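Local atomic coordinates of carbohydrate oxidase (Microdochium nivale, PDB entry 3RJA), a protein that oxidises the C1 hydroxyl of mono-, oligo- and polysaccharides to lactones, using a bound FAD and reducing molecular oxygen to hydrogen peroxide. Residues Gly11-Ile16 with Thr46-Ser51; Thr38-Thr43 with Met85-Arg90; Gly215-Trp220 with Ala254-Ile259; Lys221-Ala226 with Tyr340-Ser345. All coordinates share one frame; numbering follows the deposited sequence.

Interaction 1 of 4, residues Gly11-Ile16 with Thr46-Ser51; sequences GVPIDI and TAHIQS. With ABL ((2R,3R,4R,5R)-4,5-dihydroxy-2-(hydroxymethyl)-6-oxopiperidin-3-yl beta-D-glucopyranoside), chain H.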
# COMPACT_ATOMS: atom_id res chain seq x y z
N GLY A 11 29.99 -7.96 11.37
CA GLY A 11 29.23 -7.49 12.54
C GLY A 11 27.71 -7.40 12.35
O GLY A 11 27.02 -6.74 13.14
N VAL A 12 27.16 -8.04 11.31
CA VAL A 12 25.72 -7.97 11.06
C VAL A 12 24.99 -9.04 11.86
O VAL A 12 25.28 -10.22 11.69
CB VAL A 12 25.39 -8.14 9.57
CG1 VAL A 12 23.88 -8.16 9.35
CG2 VAL A 12 26.04 -7.05 8.76
N PRO A 13 24.04 -8.64 12.74
CA PRO A 13 23.28 -9.66 13.49
C PRO A 13 22.47 -10.55 12.54
O PRO A 13 21.97 -10.09 11.51
CB PRO A 13 22.36 -8.84 14.40
CG PRO A 13 22.99 -7.45 14.44
CD PRO A 13 23.66 -7.27 13.12
N ILE A 14 22.44 -11.84 12.85
CA ILE A 14 21.74 -12.79 12.03
C ILE A 14 20.74 -13.54 12.89
O ILE A 14 20.95 -13.67 14.07
CB ILE A 14 22.70 -13.74 11.28
CG1 ILE A 14 23.62 -14.50 12.24
CG2 ILE A 14 23.51 -12.96 10.22
CD1 ILE A 14 24.36 -15.68 11.60
N ASP A 15 19.63 -14.00 12.31
CA ASP A 15 18.70 -14.82 13.07
C ASP A 15 19.18 -16.27 13.05
O ASP A 15 19.77 -16.73 12.08
CB ASP A 15 17.26 -14.73 12.53
CG ASP A 15 16.57 -13.41 12.83
OD1 ASP A 15 16.98 -12.65 13.75
OD2 ASP A 15 15.57 -13.11 12.13
N ILE A 16 18.92 -16.98 14.13
CA ILE A 16 19.33 -18.38 14.30
C ILE A 16 18.09 -19.24 14.15
O ILE A 16 17.18 -19.12 14.97
CB ILE A 16 19.94 -18.63 15.71
CG1 ILE A 16 21.25 -17.88 15.87
CG2 ILE A 16 20.14 -20.13 15.97
CD1 ILE A 16 22.08 -17.87 14.62
N THR A 46 22.54 1.57 9.05
CA THR A 46 22.74 1.67 7.61
C THR A 46 23.92 0.80 7.16
O THR A 46 23.84 0.08 6.15
CB THR A 46 22.90 3.13 7.16
OG1 THR A 46 21.73 3.86 7.56
CG2 THR A 46 23.05 3.24 5.61
N ALA A 47 25.00 0.83 7.96
CA ALA A 47 26.20 0.08 7.69
C ALA A 47 25.93 -1.44 7.63
O ALA A 47 26.52 -2.15 6.79
CB ALA A 47 27.27 0.41 8.77
N HIS A 48 25.06 -1.94 8.50
CA HIS A 48 24.63 -3.33 8.44
C HIS A 48 23.97 -3.66 7.10
O HIS A 48 24.27 -4.70 6.48
CB HIS A 48 23.63 -3.64 9.56
CG HIS A 48 24.25 -3.72 10.93
ND1 HIS A 48 23.50 -3.64 12.08
CD2 HIS A 48 25.54 -3.89 11.32
CE1 HIS A 48 24.30 -3.74 13.13
NE2 HIS A 48 25.54 -3.89 12.70
N ILE A 49 23.04 -2.78 6.68
CA ILE A 49 22.33 -2.96 5.40
C ILE A 49 23.36 -3.05 4.27
O ILE A 49 23.30 -3.98 3.44
CB ILE A 49 21.27 -1.83 5.14
CG1 ILE A 49 20.16 -1.84 6.24
CG2 ILE A 49 20.63 -1.99 3.72
CD1 ILE A 49 19.23 -0.60 6.24
N GLN A 50 24.29 -2.10 4.26
CA GLN A 50 25.40 -2.07 3.32
C GLN A 50 26.24 -3.35 3.32
O GLN A 50 26.51 -3.93 2.27
CB GLN A 50 26.30 -0.86 3.63
CG GLN A 50 27.49 -0.69 2.68
CD GLN A 50 28.29 0.56 3.02
OE1 GLN A 50 28.55 0.83 4.19
NE2 GLN A 50 28.63 1.34 2.02
N SER A 51 26.65 -3.80 4.49
CA SER A 51 27.45 -5.01 4.59
C SER A 51 26.66 -6.24 4.09
O SER A 51 27.25 -7.15 3.48
CB SER A 51 27.85 -5.22 6.05
OG SER A 51 28.70 -4.16 6.49
C1A ABL H . 18.11 -14.34 16.66
O1A ABL H . 17.47 -15.20 16.01
C2A ABL H . 18.55 -14.60 18.11
O2A ABL H . 17.61 -15.52 18.66
C3A ABL H . 18.48 -13.30 18.94
O3A ABL H . 19.02 -13.58 20.24
C4A ABL H . 19.29 -12.22 18.28
O1 ABL H . 19.22 -11.01 19.05
C5A ABL H . 18.56 -11.92 16.95
N5 ABL H . 18.43 -13.14 16.13
C6A ABL H . 19.38 -10.91 16.11
O6A ABL H . 20.76 -11.13 16.29
C1 ABL H . 20.40 -10.43 19.68
C2 ABL H . 19.99 -9.12 20.38
O2 ABL H . 19.45 -8.20 19.43
C3 ABL H . 21.19 -8.49 21.07
O3 ABL H . 20.71 -7.42 21.85
C4 ABL H . 21.95 -9.55 21.93
O4 ABL H . 23.18 -9.02 22.40
C5 ABL H . 22.22 -10.83 21.12
O5 ABL H . 20.95 -11.30 20.65
C6 ABL H . 23.00 -11.91 21.87
O6 ABL H . 22.43 -12.33 23.09
O HOH W 1 28.15 -4.21 14.03
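The imidazole ring of H48 carries P13 over one face and a water at its edge. P13 CD sits over that face, 3.8 Å from the ring centroid and 19° off the normal. This is a CH-pi contact. The proline is shifted towards the rim, and its CD comes nearest to H48 CE1. V12 CA lies over the same face. Water 1 lies in the ring plane, next to NE2. It gives a hydrogen to G11 O at 2.9 Å and is hydrogen-bonded to H48 NE2 at 2.9 Å. G11 O itself is 3.2 Å from H48 NE2, but the angle is too poor for a direct bond. With CG anti to the carbonyl carbon (chi1 -73°), the H48 ring reaches from helix 46-58 to P13. Its other nitrogen, ND1, is hydrogen-bonded to the backbone N of Q44. One turn further along helix 46-58, S51 CB meets V12 CG2 at 3.7 Å. G11 ends helix 2-9 as the C-prime residue of a Schellman motif. The loop then runs to a surface pocket for the substrate analogue: I16 N donates to ABL O1A at 3.0 Å, and D15 OD1 comes within 2.8 Å of ABL N5. Both imidazole nitrogens of H48 thus have partners, which should limit rotation of the ring. The loop is joined to the helix by apolar packing and a bridging water, without a direct hydrogen bond.

Interaction 2 of 4, residues Thr38-Thr43 with Met85-Arg90; sequences TAIAQT and MVQLDR. With ABL ((2R,3R,4R,5R)-4,5-dihydroxy-2-(hydroxymethyl)-6-oxopiperidin-3-yl beta-D-glucopyranoside), chain H.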
# COMPACT_ATOMS: atom_id res chain seq x y z
N THR A 38 17.80 -17.89 2.60
CA THR A 38 19.01 -18.60 2.98
C THR A 38 19.53 -18.13 4.36
O THR A 38 20.11 -18.93 5.12
CB THR A 38 20.11 -18.54 1.92
OG1 THR A 38 21.19 -19.37 2.36
CG2 THR A 38 20.62 -17.11 1.69
N ALA A 39 19.33 -16.85 4.66
CA ALA A 39 19.69 -16.29 5.94
C ALA A 39 18.91 -15.01 6.18
O ALA A 39 18.50 -14.36 5.23
CB ALA A 39 21.23 -16.01 6.01
N ILE A 40 18.71 -14.65 7.46
CA ILE A 40 18.06 -13.40 7.81
C ILE A 40 19.03 -12.50 8.58
O ILE A 40 19.46 -12.85 9.69
CB ILE A 40 16.81 -13.63 8.66
CG1 ILE A 40 15.88 -14.69 8.02
CG2 ILE A 40 16.04 -12.30 8.85
CD1 ILE A 40 14.57 -14.93 8.85
N ALA A 41 19.37 -11.34 7.97
CA ALA A 41 20.18 -10.28 8.58
C ALA A 41 19.24 -9.30 9.28
O ALA A 41 18.47 -8.58 8.62
CB ALA A 41 20.99 -9.54 7.54
N GLN A 42 19.28 -9.29 10.62
CA GLN A 42 18.39 -8.44 11.40
C GLN A 42 19.16 -7.14 11.69
O GLN A 42 19.87 -7.04 12.71
CB GLN A 42 17.98 -9.14 12.69
CG GLN A 42 16.81 -8.47 13.43
CD GLN A 42 16.59 -9.03 14.82
OE1 GLN A 42 15.73 -9.91 15.04
NE2 GLN A 42 17.36 -8.54 15.77
N THR A 43 19.05 -6.17 10.78
CA THR A 43 19.96 -5.02 10.78
C THR A 43 19.60 -3.98 11.83
O THR A 43 18.43 -3.77 12.12
CB THR A 43 20.00 -4.33 9.40
OG1 THR A 43 18.67 -3.93 9.00
CG2 THR A 43 20.61 -5.27 8.34
N MET A 85 17.65 -12.24 3.27
CA MET A 85 16.57 -11.34 3.66
C MET A 85 17.13 -10.33 4.66
O MET A 85 17.70 -10.71 5.69
CB MET A 85 15.34 -12.09 4.23
CG MET A 85 14.08 -11.19 4.38
SD MET A 85 12.56 -12.05 4.86
CE MET A 85 12.89 -12.43 6.59
N VAL A 86 17.00 -9.06 4.32
CA VAL A 86 17.40 -7.95 5.18
C VAL A 86 16.17 -7.54 5.96
O VAL A 86 15.28 -6.86 5.42
CB VAL A 86 17.95 -6.77 4.37
CG1 VAL A 86 18.31 -5.58 5.26
CG2 VAL A 86 19.16 -7.20 3.51
N GLN A 87 16.12 -8.01 7.23
CA GLN A 87 14.96 -7.84 8.11
C GLN A 87 15.11 -6.47 8.81
O GLN A 87 16.04 -6.28 9.59
CB GLN A 87 14.94 -8.96 9.14
CG GLN A 87 13.87 -8.83 10.20
CD GLN A 87 12.46 -8.78 9.60
OE1 GLN A 87 12.21 -9.35 8.54
NE2 GLN A 87 11.55 -8.11 10.28
N LEU A 88 14.20 -5.53 8.52
CA LEU A 88 14.41 -4.12 8.90
C LEU A 88 13.64 -3.68 10.14
O LEU A 88 13.88 -2.58 10.67
CB LEU A 88 14.07 -3.18 7.73
CG LEU A 88 14.91 -3.28 6.46
CD1 LEU A 88 14.31 -2.45 5.29
CD2 LEU A 88 16.38 -2.87 6.71
N ASP A 89 12.72 -4.52 10.61
CA ASP A 89 11.70 -4.09 11.54
C ASP A 89 12.15 -3.77 12.99
O ASP A 89 11.31 -3.43 13.84
CB ASP A 89 10.49 -5.05 11.50
CG ASP A 89 10.58 -6.17 12.53
OD1 ASP A 89 11.70 -6.65 12.80
OD2 ASP A 89 9.51 -6.59 13.04
N ARG A 90 13.45 -3.86 13.28
CA ARG A 90 13.95 -3.41 14.59
C ARG A 90 14.51 -1.99 14.46
O ARG A 90 14.90 -1.38 15.45
CB ARG A 90 15.03 -4.34 15.17
CG ARG A 90 14.64 -5.81 15.33
CD ARG A 90 13.33 -6.00 16.12
NE ARG A 90 13.26 -7.33 16.71
CZ ARG A 90 12.90 -8.42 16.03
NH1 ARG A 90 12.56 -8.33 14.75
NH2 ARG A 90 12.87 -9.60 16.64
C1A ABL H . 18.11 -14.34 16.66
O1A ABL H . 17.47 -15.20 16.01
C2A ABL H . 18.55 -14.60 18.11
O2A ABL H . 17.61 -15.52 18.66
C3A ABL H . 18.48 -13.30 18.94
O3A ABL H . 19.02 -13.58 20.24
C4A ABL H . 19.29 -12.22 18.28
O1 ABL H . 19.22 -11.01 19.05
C5A ABL H . 18.56 -11.92 16.95
N5 ABL H . 18.43 -13.14 16.13
C6A ABL H . 19.38 -10.91 16.11
O6A ABL H . 20.76 -11.13 16.29
C1 ABL H . 20.40 -10.43 19.68
C2 ABL H . 19.99 -9.12 20.38
O2 ABL H . 19.45 -8.20 19.43
C3 ABL H . 21.19 -8.49 21.07
O3 ABL H . 20.71 -7.42 21.85
C4 ABL H . 21.95 -9.55 21.93
O4 ABL H . 23.18 -9.02 22.40
C5 ABL H . 22.22 -10.83 21.12
O5 ABL H . 20.95 -11.30 20.65
C6 ABL H . 23.00 -11.91 21.87
O6 ABL H . 22.43 -12.33 23.09
O HOH W 2 15.90 -4.82 11.88
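I40 lies alongside M85 and Q87 on one face of two parallel strands. Strand 39-42 is an outer strand of the small parallel sheet in the FAD-binding part of the fold, and strand 84-87 is the middle one. From CB, I40 branches to CG2, which lies 3.5 Å from Q87 CB and also touches M85 CE. CG1 takes the other direction, opposite the carbonyl carbon (chi1 -49°), and comes near M85 CE. The tip of I40, CD1, reaches the same methyl, 3.8 Å from M85 CE. M85 bends at its last torsion (chi3 73°), which places CE beside I40. Four backbone hydrogen bonds tie the strands: M85 N to A39 O, A41 N to M85 O, Q87 N to A41 O and T43 N to Q87 O. Past the strands, water 2 joins T43 O, Q87 O and R90 N. L88 CD2 packs 3.4 Å from T43 OG1, and L88 also touches the FAD. In one of its two conformers R90 passes Q42, which lines the ABL pocket, and makes salt bridges with D21 and D89. Q87 NE2 donates to D89 OD1 at 2.9 Å, coming from above the carboxylate plane.

Interaction 3 of 4, residues Gly215-Trp220 with Ala254-Ile259; sequences GVTLNW and AGNPGI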
# COMPACT_ATOMS: atom_id res chain seq x y z
N GLY A 215 -20.26 7.73 7.94
CA GLY A 215 -20.63 6.44 7.41
C GLY A 215 -22.06 6.48 6.91
O GLY A 215 -22.90 7.20 7.47
N VAL A 216 -22.33 5.71 5.84
CA VAL A 216 -23.67 5.58 5.27
C VAL A 216 -23.93 4.12 4.93
O VAL A 216 -23.23 3.53 4.10
CB VAL A 216 -23.83 6.42 3.95
CG1 VAL A 216 -25.24 6.24 3.39
CG2 VAL A 216 -23.51 7.91 4.20
N THR A 217 -24.93 3.52 5.57
CA THR A 217 -25.41 2.20 5.20
C THR A 217 -26.23 2.35 3.92
O THR A 217 -27.28 3.00 3.93
CB THR A 217 -26.28 1.61 6.32
OG1 THR A 217 -25.61 1.81 7.58
CG2 THR A 217 -26.53 0.12 6.12
N LEU A 218 -25.76 1.78 2.81
CA LEU A 218 -26.32 2.12 1.51
C LEU A 218 -27.66 1.46 1.25
O LEU A 218 -28.51 2.04 0.58
CB LEU A 218 -25.34 1.78 0.37
CG LEU A 218 -24.08 2.66 0.41
CD1 LEU A 218 -22.95 2.05 -0.42
CD2 LEU A 218 -24.45 4.08 -0.06
N ASN A 219 -27.83 0.26 1.80
CA ASN A 219 -28.97 -0.62 1.51
C ASN A 219 -29.27 -0.87 0.03
O ASN A 219 -30.43 -0.78 -0.38
CB ASN A 219 -30.21 -0.16 2.28
CG ASN A 219 -30.00 -0.23 3.77
OD1 ASN A 219 -29.58 -1.26 4.30
ND2 ASN A 219 -30.26 0.87 4.47
N TRP A 220 -28.24 -1.19 -0.77
CA TRP A 220 -28.43 -1.63 -2.15
C TRP A 220 -28.81 -3.12 -2.16
O TRP A 220 -27.94 -3.99 -2.03
CB TRP A 220 -27.17 -1.37 -3.00
CG TRP A 220 -26.72 0.06 -3.05
CD1 TRP A 220 -27.48 1.17 -2.78
CD2 TRP A 220 -25.42 0.54 -3.38
NE1 TRP A 220 -26.74 2.31 -2.93
CE2 TRP A 220 -25.46 1.96 -3.31
CE3 TRP A 220 -24.21 -0.08 -3.76
CZ2 TRP A 220 -24.35 2.77 -3.60
CZ3 TRP A 220 -23.11 0.71 -4.04
CH2 TRP A 220 -23.18 2.13 -3.94
N ALA A 254 -21.05 -9.35 2.45
CA ALA A 254 -21.59 -10.08 1.30
C ALA A 254 -22.98 -9.57 0.94
O ALA A 254 -23.93 -10.36 0.86
CB ALA A 254 -21.66 -11.61 1.60
N GLY A 255 -23.11 -8.25 0.78
CA GLY A 255 -24.37 -7.64 0.38
C GLY A 255 -24.83 -6.50 1.26
O GLY A 255 -25.98 -6.09 1.18
N ASN A 256 -23.94 -6.00 2.12
CA ASN A 256 -24.25 -4.86 2.99
C ASN A 256 -23.30 -3.68 2.72
O ASN A 256 -22.58 -3.23 3.63
CB ASN A 256 -24.19 -5.28 4.47
CG ASN A 256 -24.81 -4.24 5.42
OD1 ASN A 256 -25.69 -3.47 5.04
ND2 ASN A 256 -24.33 -4.23 6.65
N PRO A 257 -23.29 -3.15 1.48
CA PRO A 257 -22.33 -2.06 1.23
C PRO A 257 -22.55 -0.77 2.08
O PRO A 257 -23.69 -0.42 2.46
CB PRO A 257 -22.51 -1.75 -0.26
CG PRO A 257 -23.92 -2.18 -0.57
CD PRO A 257 -24.15 -3.40 0.30
N GLY A 258 -21.46 -0.08 2.36
CA GLY A 258 -21.55 1.18 3.08
C GLY A 258 -20.53 2.15 2.52
O GLY A 258 -19.54 1.74 1.94
N ILE A 259 -20.80 3.44 2.68
CA ILE A 259 -19.75 4.43 2.54
C ILE A 259 -19.06 4.58 3.90
O ILE A 259 -19.72 4.72 4.92
CB ILE A 259 -20.32 5.78 2.05
CG1 ILE A 259 -20.69 5.69 0.55
CG2 ILE A 259 -19.36 6.92 2.35
CD1 ILE A 259 -21.53 6.90 -0.00
O HOH W 3 -28.86 -2.76 6.18
O HOH W 4 -25.95 -1.86 2.89
O HOH W 5 -27.24 -6.39 -1.41
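The carbonyl oxygen of P257 is gripped by two donors. L218 N gives it a hydrogen bond of 3.0 Å, tilted 22° from the carbonyl plane. Water 4 donates to the same P257 O at 2.7 Å. That water also accepts from N219 N, so it joins the two segments where the strands part. Another water bridges W220 O and G255 O. The strands themselves are antiparallel. V216 and I259 form a hydrogen-bonded pair, with V216 N to I259 O at 2.9 Å and I259 N to V216 O at 2.8 Å. T217 and G258 follow as a non-hydrogen-bonded pair. G258 CA comes 3.1 Å from V216 O, a close CA-H...O contact. On one face of the sheet V216 CB packs against I259 CB. Past the strand end, L218 fills the angle between I259 and P257. Its CG is set opposite the carbonyl carbon (chi1 -67°). From there L218 CD1 reaches P257 CB at 3.8 Å, and L218 CD2 meets I259 CD1 at 4.1 Å. CD1 also lies over a face of the W220 ring. W220 CE3 meets P257 CG at 3.8 Å. Strands 211-217 and 258-264 are neighbours in the large antiparallel sheet. T217 OG1 is tied to N288 on the next strand, and N219 ND2 to G284 O. The chemistry therefore changes along the contact. Direct backbone bonds run from the paired strands on to L218 N with P257 O. Beyond it waters carry the polar links, while P257, L218 and W220 supply apolar packing.

Interaction 4 of 4, residues Lys221-Ala226 with Tyr340-Ser345; sequences KNKTSA and YYFDVS. With NAG (2-acetamido-2-deoxy-beta-D-glucopyranose), chain C.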
# COMPACT_ATOMS: atom_id res chain seq x y z
N LYS A 221 -30.11 -3.40 -2.27
CA LYS A 221 -30.63 -4.77 -2.16
C LYS A 221 -30.67 -5.48 -3.50
O LYS A 221 -30.92 -6.68 -3.54
CB LYS A 221 -32.05 -4.77 -1.56
CG LYS A 221 -32.21 -4.08 -0.19
CD LYS A 221 -31.14 -4.57 0.79
CE LYS A 221 -31.45 -4.15 2.21
NZ LYS A 221 -30.23 -4.34 3.05
N ASN A 222 -30.43 -4.76 -4.59
CA ASN A 222 -30.43 -5.40 -5.91
C ASN A 222 -29.53 -4.71 -6.92
O ASN A 222 -29.02 -3.62 -6.67
CB ASN A 222 -31.85 -5.53 -6.46
CG ASN A 222 -32.56 -4.18 -6.60
OD1 ASN A 222 -31.97 -3.20 -7.09
ND2 ASN A 222 -33.83 -4.14 -6.19
N LYS A 223 -29.35 -5.37 -8.06
CA LYS A 223 -28.48 -4.88 -9.12
C LYS A 223 -28.78 -3.44 -9.50
O LYS A 223 -27.85 -2.62 -9.64
CB LYS A 223 -28.56 -5.78 -10.37
CG LYS A 223 -27.83 -7.12 -10.21
CD LYS A 223 -28.21 -8.03 -11.37
CE LYS A 223 -27.78 -9.45 -11.20
NZ LYS A 223 -27.48 -10.05 -12.52
N THR A 224 -30.07 -3.12 -9.67
CA THR A 224 -30.47 -1.80 -10.14
C THR A 224 -30.06 -0.68 -9.21
O THR A 224 -29.45 0.28 -9.68
CB THR A 224 -31.97 -1.72 -10.56
OG1 THR A 224 -32.15 -2.55 -11.71
CG2 THR A 224 -32.38 -0.30 -10.96
N SER A 225 -30.33 -0.84 -7.90
CA SER A 225 -29.92 0.12 -6.88
C SER A 225 -28.39 0.27 -6.83
O SER A 225 -27.87 1.41 -6.74
CB SER A 225 -30.46 -0.30 -5.51
OG SER A 225 -31.87 -0.45 -5.52
N ALA A 226 -27.67 -0.86 -6.90
CA ALA A 226 -26.21 -0.83 -6.86
C ALA A 226 -25.61 -0.11 -8.07
O ALA A 226 -24.64 0.64 -7.94
CB ALA A 226 -25.65 -2.25 -6.76
N TYR A 340 -21.74 -9.79 -11.38
CA TYR A 340 -20.90 -10.71 -10.61
C TYR A 340 -21.13 -10.55 -9.12
O TYR A 340 -21.25 -11.52 -8.39
CB TYR A 340 -19.43 -10.42 -10.95
CG TYR A 340 -18.47 -11.56 -10.68
CD1 TYR A 340 -17.86 -11.71 -9.44
CD2 TYR A 340 -18.16 -12.48 -11.68
CE1 TYR A 340 -16.96 -12.77 -9.20
CE2 TYR A 340 -17.26 -13.51 -11.47
CZ TYR A 340 -16.66 -13.65 -10.22
OH TYR A 340 -15.78 -14.68 -10.02
N TYR A 341 -21.19 -9.30 -8.66
CA TYR A 341 -21.47 -8.98 -7.25
C TYR A 341 -22.66 -9.82 -6.75
O TYR A 341 -22.55 -10.53 -5.73
CB TYR A 341 -21.84 -7.50 -7.18
CG TYR A 341 -21.89 -6.84 -5.83
CD1 TYR A 341 -21.79 -7.56 -4.62
CD2 TYR A 341 -22.04 -5.45 -5.76
CE1 TYR A 341 -21.84 -6.90 -3.38
CE2 TYR A 341 -22.11 -4.79 -4.54
CZ TYR A 341 -22.00 -5.51 -3.35
OH TYR A 341 -22.02 -4.80 -2.17
N PHE A 342 -23.77 -9.74 -7.49
CA PHE A 342 -25.04 -10.36 -7.06
C PHE A 342 -25.18 -11.84 -7.42
O PHE A 342 -25.68 -12.61 -6.61
CB PHE A 342 -26.27 -9.54 -7.51
CG PHE A 342 -26.50 -8.31 -6.68
CD1 PHE A 342 -25.79 -7.13 -6.95
CD2 PHE A 342 -27.38 -8.33 -5.60
CE1 PHE A 342 -25.96 -5.99 -6.15
CE2 PHE A 342 -27.57 -7.19 -4.80
CZ PHE A 342 -26.86 -6.01 -5.08
N ASP A 343 -24.74 -12.23 -8.62
CA ASP A 343 -24.89 -13.62 -9.08
C ASP A 343 -23.77 -14.57 -8.59
O ASP A 343 -24.01 -15.78 -8.48
CB ASP A 343 -24.98 -13.69 -10.60
CG ASP A 343 -26.09 -12.79 -11.17
OD1 ASP A 343 -27.02 -12.43 -10.41
OD2 ASP A 343 -26.02 -12.43 -12.35
N VAL A 344 -22.58 -14.03 -8.31
CA VAL A 344 -21.45 -14.84 -7.80
C VAL A 344 -21.05 -14.46 -6.36
O VAL A 344 -21.27 -15.23 -5.40
CB VAL A 344 -20.22 -14.81 -8.76
CG1 VAL A 344 -19.12 -15.74 -8.24
CG2 VAL A 344 -20.64 -15.25 -10.21
N SER A 345 -20.49 -13.26 -6.20
CA SER A 345 -19.90 -12.86 -4.92
C SER A 345 -20.79 -13.05 -3.70
O SER A 345 -20.34 -13.61 -2.69
CB SER A 345 -19.35 -11.42 -4.98
OG SER A 345 -18.65 -11.24 -6.19
C1 NAG C . -34.63 -2.94 -6.31
C2 NAG C . -35.93 -3.34 -6.98
C3 NAG C . -36.67 -2.07 -7.35
C4 NAG C . -36.88 -1.24 -6.10
C5 NAG C . -35.61 -1.11 -5.24
C6 NAG C . -35.99 -0.63 -3.85
C7 NAG C . -35.70 -3.70 -9.38
C8 NAG C . -35.50 -4.70 -10.49
N2 NAG C . -35.73 -4.19 -8.14
O3 NAG C . -37.92 -2.38 -7.92
O4 NAG C . -37.32 0.02 -6.53
O5 NAG C . -34.93 -2.35 -5.07
O6 NAG C . -37.39 -0.72 -3.75
O7 NAG C . -35.81 -2.51 -9.64
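F342 lays one face of its ring over the backbone at the start of helix 223-239. K223 N sits above the ring centre, and N222 C lies nearer the rim, 3.5 Å from F342 CZ. A226 CB approaches at the ring edge, 3.8 Å from F342 CE1. The phenyl thus packs on the first turn of the helix. The K223 chain runs alongside the F342 side chain but points the other way, its CG 3.8 Å from F342 CD1. The chain then runs out to D343. K223 NZ makes a salt bridge of 2.8 Å with D343 OD2, met on the syn side and 23° out of the carboxylate plane. D339 is a second acidic partner of NZ, which probably stabilises the lysine charge. N222 caps the helix. Its CG stands between the backbone N and the carbonyl carbon (chi1 59°), which brings N222 OD1 back to accept from S225 N at 3.0 Å, an almost straight bond. ND2 of the same amide is bonded covalently to C1 of NAG, as in N-glycosylated secreted proteins. One side chain therefore holds both the helix cap and the glycan. The contact is at the surface. It joins the N-terminal end of helix 223-239 to the C-terminal end of helix 332-345. Y341, next to F342, touches W353 and Y355 of strand 352-359, and Y340 stacks on W409 of helix 403-414.

In the fold
The contacts form two pairs on opposite sides of the chain's centre. Interactions 1 and 2 have centres about 7 Å apart: the 11-16 loop runs beside strand 39-42, with D15 N to I40 O and P13 O to Q42 N both at 2.9 Å as probable hydrogen bonds. Both touch one ABL molecule, and L88 of interaction 2 reaches the FAD. Interactions 3 and 4 have centres about 12 Å apart; P257 CD lies 3.5 Å from Y341 OH. Centres of interactions 2 and 3 are about 42 Å apart. A second ABL lies beside the flavin in a separate pocket with Y72, C132 and Y428, consistent with the active site, about 11 Å from G258 at the nearest atoms.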